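Local coordinates for protein mosquitocidal toxin (Lysinibacillus sphaericus, PDB 2VSE) that acts as a mosquitocidal toxin, probably ADP-ribosylating target proteins with one domain and binding glycans through its ricin-B-like lectin domains, at residues D776-W781 with N796-S801; G761-V766 with I818-Y823; D754-F759 with R770-D775; N588-N593 with Y782-F787. All coordinates share one frame; numbering follows the deposited sequence.

Contact 1. Residues D776-W781 with N796-S801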
# COMPACT_ATOMS: atom_id res chain seq x y z
N ASP A 776 -29.47 -15.53 29.33
CA ASP A 776 -30.78 -15.16 28.79
C ASP A 776 -30.67 -14.52 27.39
O ASP A 776 -30.43 -13.32 27.25
CB ASP A 776 -31.53 -14.24 29.76
CG ASP A 776 -33.01 -14.00 29.40
OD1 ASP A 776 -33.45 -14.25 28.25
OD2 ASP A 776 -33.74 -13.54 30.28
N LEU A 777 -30.85 -15.34 26.36
CA LEU A 777 -30.68 -14.90 24.97
C LEU A 777 -31.58 -13.73 24.58
O LEU A 777 -31.28 -13.01 23.63
CB LEU A 777 -30.84 -16.07 23.98
CG LEU A 777 -29.75 -17.16 24.04
CD1 LEU A 777 -29.99 -18.23 22.98
CD2 LEU A 777 -28.32 -16.60 23.91
N ARG A 778 -32.66 -13.50 25.32
CA ARG A 778 -33.49 -12.33 25.04
C ARG A 778 -32.77 -11.00 25.28
O ARG A 778 -33.19 -9.98 24.74
CB ARG A 778 -34.81 -12.36 25.82
CG ARG A 778 -35.76 -13.49 25.45
CD ARG A 778 -37.02 -13.38 26.29
NE ARG A 778 -37.91 -14.51 26.07
CZ ARG A 778 -38.99 -14.48 25.30
NH1 ARG A 778 -39.35 -13.34 24.67
NH2 ARG A 778 -39.73 -15.57 25.16
N SER A 779 -31.72 -11.01 26.10
CA SER A 779 -30.92 -9.82 26.37
C SER A 779 -29.66 -9.69 25.47
O SER A 779 -28.88 -8.75 25.63
CB SER A 779 -30.52 -9.79 27.84
OG SER A 779 -29.59 -10.81 28.12
N TYR A 780 -29.49 -10.64 24.54
CA TYR A 780 -28.33 -10.67 23.65
C TYR A 780 -28.68 -10.20 22.26
O TYR A 780 -29.74 -10.50 21.74
CB TYR A 780 -27.71 -12.06 23.60
CG TYR A 780 -26.81 -12.31 24.79
CD1 TYR A 780 -25.50 -11.84 24.80
CD2 TYR A 780 -27.29 -13.00 25.91
CE1 TYR A 780 -24.69 -12.05 25.89
CE2 TYR A 780 -26.48 -13.21 27.00
CZ TYR A 780 -25.18 -12.74 26.99
OH TYR A 780 -24.38 -12.95 28.08
N TRP A 781 -27.77 -9.44 21.65
CA TRP A 781 -28.04 -8.86 20.33
C TRP A 781 -26.81 -9.05 19.45
O TRP A 781 -25.66 -8.88 19.90
CB TRP A 781 -28.38 -7.38 20.48
CG TRP A 781 -29.56 -7.17 21.42
CD1 TRP A 781 -29.49 -7.03 22.78
CD2 TRP A 781 -30.95 -7.11 21.08
NE1 TRP A 781 -30.76 -6.90 23.30
CE2 TRP A 781 -31.67 -6.94 22.28
CE3 TRP A 781 -31.66 -7.19 19.88
CZ2 TRP A 781 -33.06 -6.82 22.32
CZ3 TRP A 781 -33.06 -7.09 19.91
CH2 TRP A 781 -33.74 -6.90 21.12
N ASN A 796 -31.87 -9.80 17.45
CA ASN A 796 -31.99 -10.51 18.70
C ASN A 796 -31.38 -11.91 18.63
O ASN A 796 -31.45 -12.55 17.59
CB ASN A 796 -33.45 -10.61 19.11
CG ASN A 796 -33.61 -11.12 20.51
OD1 ASN A 796 -34.15 -12.19 20.72
ND2 ASN A 796 -33.10 -10.36 21.48
N ALA A 797 -30.84 -12.38 19.75
CA ALA A 797 -30.24 -13.71 19.81
C ALA A 797 -31.24 -14.83 20.18
O ALA A 797 -31.04 -16.00 19.86
CB ALA A 797 -29.06 -13.71 20.76
N PHE A 798 -32.32 -14.46 20.86
CA PHE A 798 -33.31 -15.45 21.25
C PHE A 798 -34.06 -15.94 20.01
O PHE A 798 -34.30 -17.13 19.83
CB PHE A 798 -34.30 -14.89 22.29
CG PHE A 798 -35.35 -15.88 22.70
CD1 PHE A 798 -35.06 -16.87 23.66
CD2 PHE A 798 -36.61 -15.87 22.11
CE1 PHE A 798 -36.03 -17.83 24.04
CE2 PHE A 798 -37.58 -16.80 22.48
CZ PHE A 798 -37.29 -17.79 23.45
N ASP A 799 -34.46 -14.98 19.19
CA ASP A 799 -35.12 -15.27 17.94
C ASP A 799 -34.47 -14.39 16.88
O ASP A 799 -34.68 -13.18 16.87
CB ASP A 799 -36.62 -14.98 18.02
CG ASP A 799 -37.38 -15.45 16.78
OD1 ASP A 799 -36.80 -15.43 15.69
OD2 ASP A 799 -38.56 -15.85 16.90
N THR A 800 -33.68 -15.01 16.01
CA THR A 800 -32.82 -14.27 15.10
C THR A 800 -33.57 -13.70 13.90
O THR A 800 -32.95 -13.17 12.98
CB THR A 800 -31.72 -15.17 14.54
OG1 THR A 800 -32.32 -16.32 13.94
CG2 THR A 800 -30.77 -15.60 15.67
N SER A 801 -34.89 -13.83 13.90
CA SER A 801 -35.73 -13.30 12.83
C SER A 801 -36.02 -11.82 13.02
O SER A 801 -36.51 -11.16 12.10
CB SER A 801 -37.08 -14.05 12.74
OG SER A 801 -36.94 -15.36 12.19
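Two hydrogen bonds run from N796 and A797 to carbonyls of R778 and Y780. A797 N donates to Y780 O at 3.0 Å, and N796 ND2 donates to R778 O at 3.3 Å. The second acceptor lies almost in the amide plane of N796, yet the donor stands well above the carbonyl plane of R778. In N796, chi1 of -170° places CG anti to the backbone N, beside the carbonyl carbon, from where OD1 accepts from D799 N (3.2 Å) in an Asx motif; held at both ends, the amide has little freedom to rotate.

The same amide lies against an aromatic face: ND2 sits 3.4 Å above the ring plane of W781, toward the rim, with amide and indole steeply inclined. W781 and N796 are an antiparallel, non-hydrogen-bonded pair near the open end of the hairpin made by strands 780-786 and 791-796, within the ricin B lectin, beta-trefoil part of the chain. W781 NE1 itself is bonded to L757 O.

R778 and the exposed F798 form a cation-pi stack. The guanidinium lies over the F798 face, R778 CZ 4.2 Å from the ring centroid and the planes 24° apart, while R778 CG rests on F798 CG at 3.7 Å.

Apolar contacts accompany these bonds: Y780 CB meets A797 CB at 3.6 Å, and L777 CB meets F798 CB at 4.0 Å.

Contact 2. Residues G761-V766 with I818-Y823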
# COMPACT_ATOMS: atom_id res chain seq x y z
N GLY A 761 -40.66 -10.37 21.95
CA GLY A 761 -41.42 -10.99 20.87
C GLY A 761 -41.39 -10.09 19.64
O GLY A 761 -41.26 -8.88 19.76
N GLY A 762 -41.52 -10.70 18.46
CA GLY A 762 -41.69 -9.98 17.22
C GLY A 762 -42.96 -9.16 17.29
O GLY A 762 -43.94 -9.60 17.91
N HIS A 763 -42.94 -7.98 16.63
CA HIS A 763 -44.02 -6.95 16.67
C HIS A 763 -44.10 -6.18 18.01
O HIS A 763 -44.86 -5.24 18.14
CB HIS A 763 -45.43 -7.49 16.23
CG HIS A 763 -46.33 -6.49 15.50
ND1 HIS A 763 -47.60 -6.18 15.94
CD2 HIS A 763 -46.17 -5.80 14.34
CE1 HIS A 763 -48.18 -5.33 15.09
NE2 HIS A 763 -47.33 -5.06 14.11
N ASN A 764 -43.31 -6.56 19.02
CA ASN A 764 -43.55 -5.97 20.35
C ASN A 764 -42.52 -4.93 20.72
O ASN A 764 -41.41 -4.96 20.23
CB ASN A 764 -43.72 -7.05 21.38
CG ASN A 764 -44.89 -7.93 21.08
OD1 ASN A 764 -45.80 -7.52 20.37
ND2 ASN A 764 -44.89 -9.15 21.60
N ILE A 765 -42.91 -3.98 21.55
CA ILE A 765 -41.97 -3.02 22.10
C ILE A 765 -40.81 -3.73 22.83
O ILE A 765 -40.99 -4.70 23.54
CB ILE A 765 -42.69 -2.00 23.04
CG1 ILE A 765 -43.68 -1.13 22.23
CG2 ILE A 765 -41.67 -1.15 23.84
CD1 ILE A 765 -44.75 -0.40 23.06
N VAL A 766 -39.61 -3.21 22.63
CA VAL A 766 -38.44 -3.72 23.30
C VAL A 766 -38.38 -3.21 24.74
O VAL A 766 -38.43 -2.00 24.97
CB VAL A 766 -37.20 -3.32 22.52
CG1 VAL A 766 -35.98 -3.90 23.16
CG2 VAL A 766 -37.35 -3.82 21.08
N ILE A 818 -39.50 -1.31 18.53
CA ILE A 818 -40.08 -2.67 18.51
C ILE A 818 -39.03 -3.61 17.91
O ILE A 818 -37.91 -3.16 17.56
CB ILE A 818 -41.39 -2.75 17.70
CG1 ILE A 818 -41.18 -2.28 16.26
CG2 ILE A 818 -42.52 -1.95 18.38
CD1 ILE A 818 -42.20 -2.81 15.27
N THR A 819 -39.36 -4.90 17.81
CA THR A 819 -38.54 -5.76 16.95
C THR A 819 -39.41 -6.24 15.82
O THR A 819 -40.57 -6.52 16.03
CB THR A 819 -37.95 -6.97 17.66
OG1 THR A 819 -38.99 -7.65 18.38
CG2 THR A 819 -36.83 -6.55 18.62
N TYR A 820 -38.83 -6.35 14.64
CA TYR A 820 -39.58 -6.64 13.44
C TYR A 820 -38.68 -7.40 12.51
O TYR A 820 -37.46 -7.38 12.67
CB TYR A 820 -40.05 -5.31 12.80
CG TYR A 820 -41.27 -5.48 11.92
CD1 TYR A 820 -42.46 -5.91 12.46
CD2 TYR A 820 -41.20 -5.29 10.55
CE1 TYR A 820 -43.58 -6.10 11.65
CE2 TYR A 820 -42.29 -5.50 9.74
CZ TYR A 820 -43.49 -5.89 10.30
OH TYR A 820 -44.60 -6.09 9.52
N GLN A 821 -39.28 -8.06 11.52
CA GLN A 821 -38.49 -8.72 10.48
C GLN A 821 -37.57 -7.72 9.77
O GLN A 821 -37.92 -6.53 9.61
CB GLN A 821 -39.40 -9.39 9.45
CG GLN A 821 -40.14 -10.60 10.01
CD GLN A 821 -41.51 -10.26 10.67
OE1 GLN A 821 -41.79 -9.11 11.09
NE2 GLN A 821 -42.36 -11.30 10.77
N ASN A 822 -36.43 -8.21 9.33
CA ASN A 822 -35.46 -7.35 8.68
C ASN A 822 -35.82 -7.03 7.22
O ASN A 822 -35.84 -7.92 6.37
CB ASN A 822 -34.06 -7.95 8.74
CG ASN A 822 -33.01 -7.03 8.13
OD1 ASN A 822 -33.20 -5.80 8.09
ND2 ASN A 822 -31.92 -7.62 7.61
N TYR A 823 -36.04 -5.76 6.94
CA TYR A 823 -36.25 -5.31 5.55
C TYR A 823 -35.08 -4.45 5.03
O TYR A 823 -35.10 -4.02 3.88
CB TYR A 823 -37.53 -4.47 5.44
CG TYR A 823 -38.87 -5.16 5.64
CD1 TYR A 823 -39.08 -6.50 5.27
CD2 TYR A 823 -39.96 -4.44 6.14
CE1 TYR A 823 -40.34 -7.11 5.45
CE2 TYR A 823 -41.22 -5.02 6.29
CZ TYR A 823 -41.41 -6.35 5.95
OH TYR A 823 -42.66 -6.88 6.12
O HOH W 1 -39.44 -6.99 21.20
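A type II beta turn from G761 to N764 lays its far end, H763 and N764, against the backbone of strand 817-821 at T819. H763 N, in the turn, donates to T819 O at 2.8 Å, nearly along the C=O axis. In return T819 N donates to N764 O (3.2 Å), so T819 is gripped by both its N-H and its carbonyl.

N764 O has further company. A water donates to it at 3.0 Å and accepts from T819 OG1 at 2.9 Å, bridging side chain and turn, and I818 CA adds a C-H...O contact. T819 presents its hydroxyl to the turn because chi1 (50°) sets OG1 between the backbone N and the carbonyl carbon; the same torsion sends the methyl CG2 to V766 CG2, 3.7 Å away.

The loop carrying the turn connects strands 755-758 and 767-769, whereas strand 817-821 pairs with strand 802-806, so the contact brings two separate strand pairs of the ricin B lectin unit together. V766 marks the join: its side chain packs on L804 and its backbone bonds to I817.

I765 and I818 form a single backbone bridge, CA to CA 4.1 Å, and I765 CG1 touches I818 CG2 with the two side chains roughly perpendicular. H763 and Y820 run side by side and meet edge to edge, CD2 of the imidazole 3.7 Å from CE1 of the phenol.

Contact 3. Residues D754-F759 with R770-D775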
# COMPACT_ATOMS: atom_id res chain seq x y z
N ASP A 754 -28.09 -1.68 35.47
CA ASP A 754 -28.63 -3.04 35.47
C ASP A 754 -29.90 -3.19 34.59
O ASP A 754 -30.69 -4.12 34.74
CB ASP A 754 -28.88 -3.52 36.92
CG ASP A 754 -29.83 -2.59 37.72
OD1 ASP A 754 -30.16 -1.46 37.25
OD2 ASP A 754 -30.25 -2.98 38.83
N ASN A 755 -30.07 -2.27 33.65
CA ASN A 755 -31.22 -2.28 32.79
C ASN A 755 -30.78 -2.73 31.41
O ASN A 755 -29.90 -2.11 30.82
CB ASN A 755 -31.83 -0.89 32.71
CG ASN A 755 -32.20 -0.33 34.09
OD1 ASN A 755 -33.27 -0.62 34.60
ND2 ASN A 755 -31.32 0.49 34.67
N PHE A 756 -31.40 -3.79 30.89
CA PHE A 756 -30.95 -4.43 29.66
C PHE A 756 -31.98 -4.31 28.54
O PHE A 756 -33.17 -4.52 28.75
CB PHE A 756 -30.65 -5.91 29.91
CG PHE A 756 -29.44 -6.17 30.79
CD1 PHE A 756 -28.23 -6.60 30.22
CD2 PHE A 756 -29.52 -6.02 32.17
CE1 PHE A 756 -27.11 -6.85 31.03
CE2 PHE A 756 -28.40 -6.26 33.00
CZ PHE A 756 -27.19 -6.68 32.42
N LEU A 757 -31.51 -3.98 27.35
CA LEU A 757 -32.32 -4.11 26.14
C LEU A 757 -32.77 -5.57 26.03
O LEU A 757 -31.94 -6.49 25.99
CB LEU A 757 -31.52 -3.72 24.91
CG LEU A 757 -32.19 -2.74 23.96
CD1 LEU A 757 -32.65 -1.46 24.66
CD2 LEU A 757 -31.26 -2.42 22.80
N TYR A 758 -34.08 -5.78 25.99
CA TYR A 758 -34.65 -7.11 26.21
C TYR A 758 -35.80 -7.40 25.23
O TYR A 758 -36.76 -6.63 25.11
CB TYR A 758 -35.13 -7.21 27.64
CG TYR A 758 -35.36 -8.61 28.12
CD1 TYR A 758 -34.31 -9.37 28.62
CD2 TYR A 758 -36.65 -9.17 28.11
CE1 TYR A 758 -34.53 -10.65 29.06
CE2 TYR A 758 -36.87 -10.45 28.56
CZ TYR A 758 -35.82 -11.18 29.04
OH TYR A 758 -36.04 -12.45 29.50
N PHE A 759 -35.70 -8.53 24.55
CA PHE A 759 -36.65 -8.96 23.52
C PHE A 759 -37.95 -9.41 24.15
O PHE A 759 -37.95 -10.12 25.15
CB PHE A 759 -36.02 -10.11 22.73
CG PHE A 759 -36.91 -10.71 21.69
CD1 PHE A 759 -37.20 -10.03 20.51
CD2 PHE A 759 -37.40 -11.99 21.86
CE1 PHE A 759 -38.00 -10.60 19.55
CE2 PHE A 759 -38.20 -12.57 20.88
CZ PHE A 759 -38.50 -11.88 19.73
N ARG A 770 -34.41 -5.46 34.31
CA ARG A 770 -33.46 -5.66 35.39
C ARG A 770 -33.25 -7.16 35.64
O ARG A 770 -34.06 -7.98 35.22
CB ARG A 770 -34.01 -5.05 36.68
CG ARG A 770 -34.12 -3.54 36.70
CD ARG A 770 -34.77 -3.08 38.02
NE ARG A 770 -34.12 -3.64 39.20
CZ ARG A 770 -34.61 -3.57 40.44
NH1 ARG A 770 -35.76 -2.95 40.66
NH2 ARG A 770 -33.95 -4.12 41.46
N ASN A 771 -32.19 -7.51 36.37
CA ASN A 771 -32.07 -8.88 36.90
C ASN A 771 -31.81 -9.94 35.82
O ASN A 771 -32.14 -11.11 36.03
CB ASN A 771 -33.38 -9.31 37.63
CG ASN A 771 -33.58 -8.68 39.01
OD1 ASN A 771 -32.69 -8.73 39.87
ND2 ASN A 771 -34.77 -8.13 39.25
N VAL A 772 -31.25 -9.57 34.66
CA VAL A 772 -31.11 -10.59 33.61
C VAL A 772 -29.94 -11.53 33.85
O VAL A 772 -28.85 -11.10 34.26
CB VAL A 772 -31.08 -10.02 32.16
CG1 VAL A 772 -32.10 -8.89 32.00
CG2 VAL A 772 -29.68 -9.59 31.76
N THR A 773 -30.17 -12.82 33.62
CA THR A 773 -29.12 -13.83 33.83
C THR A 773 -28.19 -13.85 32.63
O THR A 773 -28.58 -13.46 31.53
CB THR A 773 -29.71 -15.25 34.08
OG1 THR A 773 -30.23 -15.79 32.85
CG2 THR A 773 -30.81 -15.21 35.15
N ASN A 774 -26.96 -14.31 32.83
CA ASN A 774 -25.95 -14.27 31.77
C ASN A 774 -26.26 -15.09 30.53
O ASN A 774 -25.70 -14.84 29.46
CB ASN A 774 -24.56 -14.63 32.33
CG ASN A 774 -23.79 -13.41 32.81
OD1 ASN A 774 -23.18 -13.43 33.89
ND2 ASN A 774 -23.81 -12.33 32.01
N ASP A 775 -27.14 -16.08 30.67
CA ASP A 775 -27.48 -16.95 29.56
C ASP A 775 -28.82 -16.61 28.90
O ASP A 775 -29.26 -17.31 27.99
CB ASP A 775 -27.45 -18.41 29.99
CG ASP A 775 -26.02 -18.96 30.15
OD1 ASP A 775 -25.13 -18.54 29.37
OD2 ASP A 775 -25.79 -19.81 31.05
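R770 opens the contact by pressing its backbone on D754: its CA-H points almost straight at D754 O, with CA 3.2 Å from the oxygen and an angle of 171° at the hydrogen. Its side chain then runs alongside D754. A bend at chi3 (51°) turns the guanidinium, and R770 NE comes within 3.9 Å of D754 OD2, a long and probably weak salt bridge between two exposed residues. On the way R770 CG passes N755 OD1 at 3.7 Å; the other end of that amide, ND2, is bonded to I752 O.

Past N771, whose positive phi turns the chain, V772 points its side chain at strand 755-758. This short strand is hydrogen-bonded between strands 747-752 and 767-769 in the antiparallel sheet of the ricin B lectin unit, and it turns F756 and Y758 to the loop while L757 packs on I750 and L804. CG2 of V772 sits over the centre of the F756 ring in a CH-pi contact, 3.4 Å from the centroid and only 7° off the normal. The other methyl of V772, CG1, touches F756 CB at 3.9 Å and Y758 CD1 at 4.1 Å, so that one methyl reaches both aromatic residues.

Beyond V772 the loop leaves the strand and heads for Y780, whose OH is bonded to N774 O. Y758 sends its own OH to D776 OD2.

Contact 4. Residues N588-N593 with Y782-F787; sequences NNYSSN and YVEYNF
E784 OE2 is gripped twice: Y590 OH donates to it over a very short 2.5 Å, and a water donates at 2.6 Å. OE2 meets Y590 at the edge of the ring, close to its plane. The same water accepts from N588 ND2 at 2.7 Å, linking the carboxylate to the loop a second time. The other oxygen, OE1, is in a salt bridge with R795 NE, which positions the carboxylate and would be expected to favour its charged form.

Y590 and Y782 form an offset stack, centroids 3.7 Å apart and planes at 9°. The two side chains run antiparallel over one another, with CE1 of Y782 over the centre of the Y590 ring. The closest pair, Y590 CD2 and Y782 CZ, is 3.2 Å apart, a tight packing.

This is a junction between two units: 588-593 lies in a part related to the botulinum HA-17 domain, probably a trefoil, and strand 780-786 in a ricin-B-like unit. Y782 (chi1 -57°) and E784 (chi1 -55°) both set CG anti to the carbonyl carbon, so ring and carboxylate leave the strand for the loop in the same way.

N588 lies over the other face of Y590, its ND2 3.1 Å above the ring plane, opposite Y782. It also shapes the loop, since OD1 accepts from Y590 N at 2.9 Å in an Asx turn and from Q563 NE2 as well.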
# COMPACT_ATOMS: atom_id res chain seq x y z
N ASN A 588 -29.53 -17.08 8.54
CA ASN A 588 -28.51 -17.28 9.57
C ASN A 588 -29.09 -17.42 10.96
O ASN A 588 -30.00 -16.68 11.35
CB ASN A 588 -27.45 -16.17 9.54
CG ASN A 588 -26.34 -16.38 10.59
OD1 ASN A 588 -25.95 -17.52 10.89
ND2 ASN A 588 -25.83 -15.29 11.13
N ASN A 589 -28.55 -18.38 11.70
CA ASN A 589 -28.94 -18.63 13.07
C ASN A 589 -27.79 -18.68 14.04
O ASN A 589 -27.99 -18.89 15.23
CB ASN A 589 -29.61 -19.98 13.17
CG ASN A 589 -31.07 -19.89 13.00
OD1 ASN A 589 -31.74 -19.11 13.69
ND2 ASN A 589 -31.60 -20.67 12.07
N TYR A 590 -26.57 -18.53 13.52
CA TYR A 590 -25.36 -18.67 14.31
C TYR A 590 -25.21 -20.07 14.93
O TYR A 590 -24.60 -20.22 15.99
CB TYR A 590 -25.28 -17.56 15.39
CG TYR A 590 -25.09 -16.16 14.82
CD1 TYR A 590 -23.82 -15.67 14.51
CD2 TYR A 590 -26.20 -15.34 14.58
CE1 TYR A 590 -23.64 -14.40 13.98
CE2 TYR A 590 -26.04 -14.07 14.06
CZ TYR A 590 -24.75 -13.60 13.76
OH TYR A 590 -24.59 -12.34 13.24
N SER A 591 -25.77 -21.09 14.29
CA SER A 591 -25.53 -22.46 14.75
C SER A 591 -24.23 -22.99 14.17
O SER A 591 -23.70 -22.46 13.18
CB SER A 591 -26.70 -23.39 14.49
OG SER A 591 -27.42 -23.03 13.33
N SER A 592 -23.70 -24.03 14.80
CA SER A 592 -22.41 -24.58 14.45
C SER A 592 -22.26 -25.00 12.99
O SER A 592 -21.21 -24.81 12.41
CB SER A 592 -22.07 -25.76 15.36
OG SER A 592 -22.01 -25.36 16.71
N ASN A 593 -23.32 -25.55 12.40
CA ASN A 593 -23.24 -26.01 11.01
C ASN A 593 -23.23 -24.86 9.99
O ASN A 593 -23.16 -25.09 8.78
CB ASN A 593 -24.36 -27.00 10.71
CG ASN A 593 -25.72 -26.38 10.85
OD1 ASN A 593 -26.07 -25.85 11.91
ND2 ASN A 593 -26.50 -26.42 9.79
N TYR A 782 -27.03 -9.45 18.20
CA TYR A 782 -25.98 -9.43 17.20
C TYR A 782 -25.98 -8.05 16.56
O TYR A 782 -27.06 -7.47 16.27
CB TYR A 782 -26.22 -10.47 16.11
CG TYR A 782 -26.35 -11.88 16.64
CD1 TYR A 782 -25.23 -12.62 17.03
CD2 TYR A 782 -27.61 -12.46 16.78
CE1 TYR A 782 -25.36 -13.92 17.54
CE2 TYR A 782 -27.75 -13.74 17.27
CZ TYR A 782 -26.64 -14.46 17.65
OH TYR A 782 -26.83 -15.74 18.11
N VAL A 783 -24.78 -7.51 16.37
CA VAL A 783 -24.61 -6.24 15.69
C VAL A 783 -23.93 -6.52 14.35
O VAL A 783 -22.78 -6.93 14.31
CB VAL A 783 -23.85 -5.24 16.59
CG1 VAL A 783 -23.69 -3.90 15.93
CG2 VAL A 783 -24.57 -5.08 17.92
N GLU A 784 -24.65 -6.34 13.26
CA GLU A 784 -24.20 -6.81 11.95
C GLU A 784 -24.10 -5.66 10.99
O GLU A 784 -25.09 -4.96 10.76
CB GLU A 784 -25.17 -7.87 11.41
CG GLU A 784 -25.41 -9.05 12.37
CD GLU A 784 -26.53 -10.00 11.93
OE1 GLU A 784 -27.35 -9.64 11.05
OE2 GLU A 784 -26.58 -11.13 12.47
N TYR A 785 -22.92 -5.44 10.42
CA TYR A 785 -22.72 -4.41 9.44
C TYR A 785 -23.30 -4.85 8.10
O TYR A 785 -23.05 -5.97 7.65
CB TYR A 785 -21.23 -4.06 9.27
CG TYR A 785 -21.04 -2.87 8.36
CD1 TYR A 785 -21.49 -1.59 8.74
CD2 TYR A 785 -20.47 -3.01 7.10
CE1 TYR A 785 -21.35 -0.49 7.90
CE2 TYR A 785 -20.34 -1.90 6.25
CZ TYR A 785 -20.78 -0.65 6.67
OH TYR A 785 -20.64 0.45 5.87
N ASN A 786 -24.07 -3.97 7.47
CA ASN A 786 -24.59 -4.23 6.14
C ASN A 786 -23.91 -3.33 5.12
O ASN A 786 -23.99 -2.11 5.20
CB ASN A 786 -26.12 -4.10 6.11
CG ASN A 786 -26.71 -4.48 4.76
OD1 ASN A 786 -26.70 -3.68 3.83
ND2 ASN A 786 -27.20 -5.70 4.64
N PHE A 787 -23.22 -3.95 4.16
CA PHE A 787 -22.31 -3.25 3.26
C PHE A 787 -23.05 -2.41 2.24
O PHE A 787 -22.62 -1.31 1.89
CB PHE A 787 -21.39 -4.24 2.55
CG PHE A 787 -20.29 -4.74 3.42
CD1 PHE A 787 -19.02 -4.15 3.35
CD2 PHE A 787 -20.51 -5.78 4.32
CE1 PHE A 787 -17.99 -4.59 4.18
CE2 PHE A 787 -19.48 -6.23 5.16
CZ PHE A 787 -18.23 -5.63 5.09
O HOH W 2 -27.10 -12.95 10.66

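Strand 780-786 ties the set together: contact 1 takes its beginning and contact 4 its remainder, with centres 12 Å apart. T800 OG1, in the loop of contact 1, bonds to N589 OD1 of contact 4 at 2.9 Å. Contact 3 adjoins contact 1 (centres 11 Å apart) through two polar links of 2.7 Å, Y758 OH to D776 OD2 and N774 O to Y780 OH. Contact 2 packs on contact 1 where W781 CH2 meets T819 CG2 at 4.0 Å. Contacts 1 to 3 belong to one ricin-B-like unit; contact 4 ties it to a neighbouring trefoil-related part of the chain. Nothing in the four contacts points to the catalytic site.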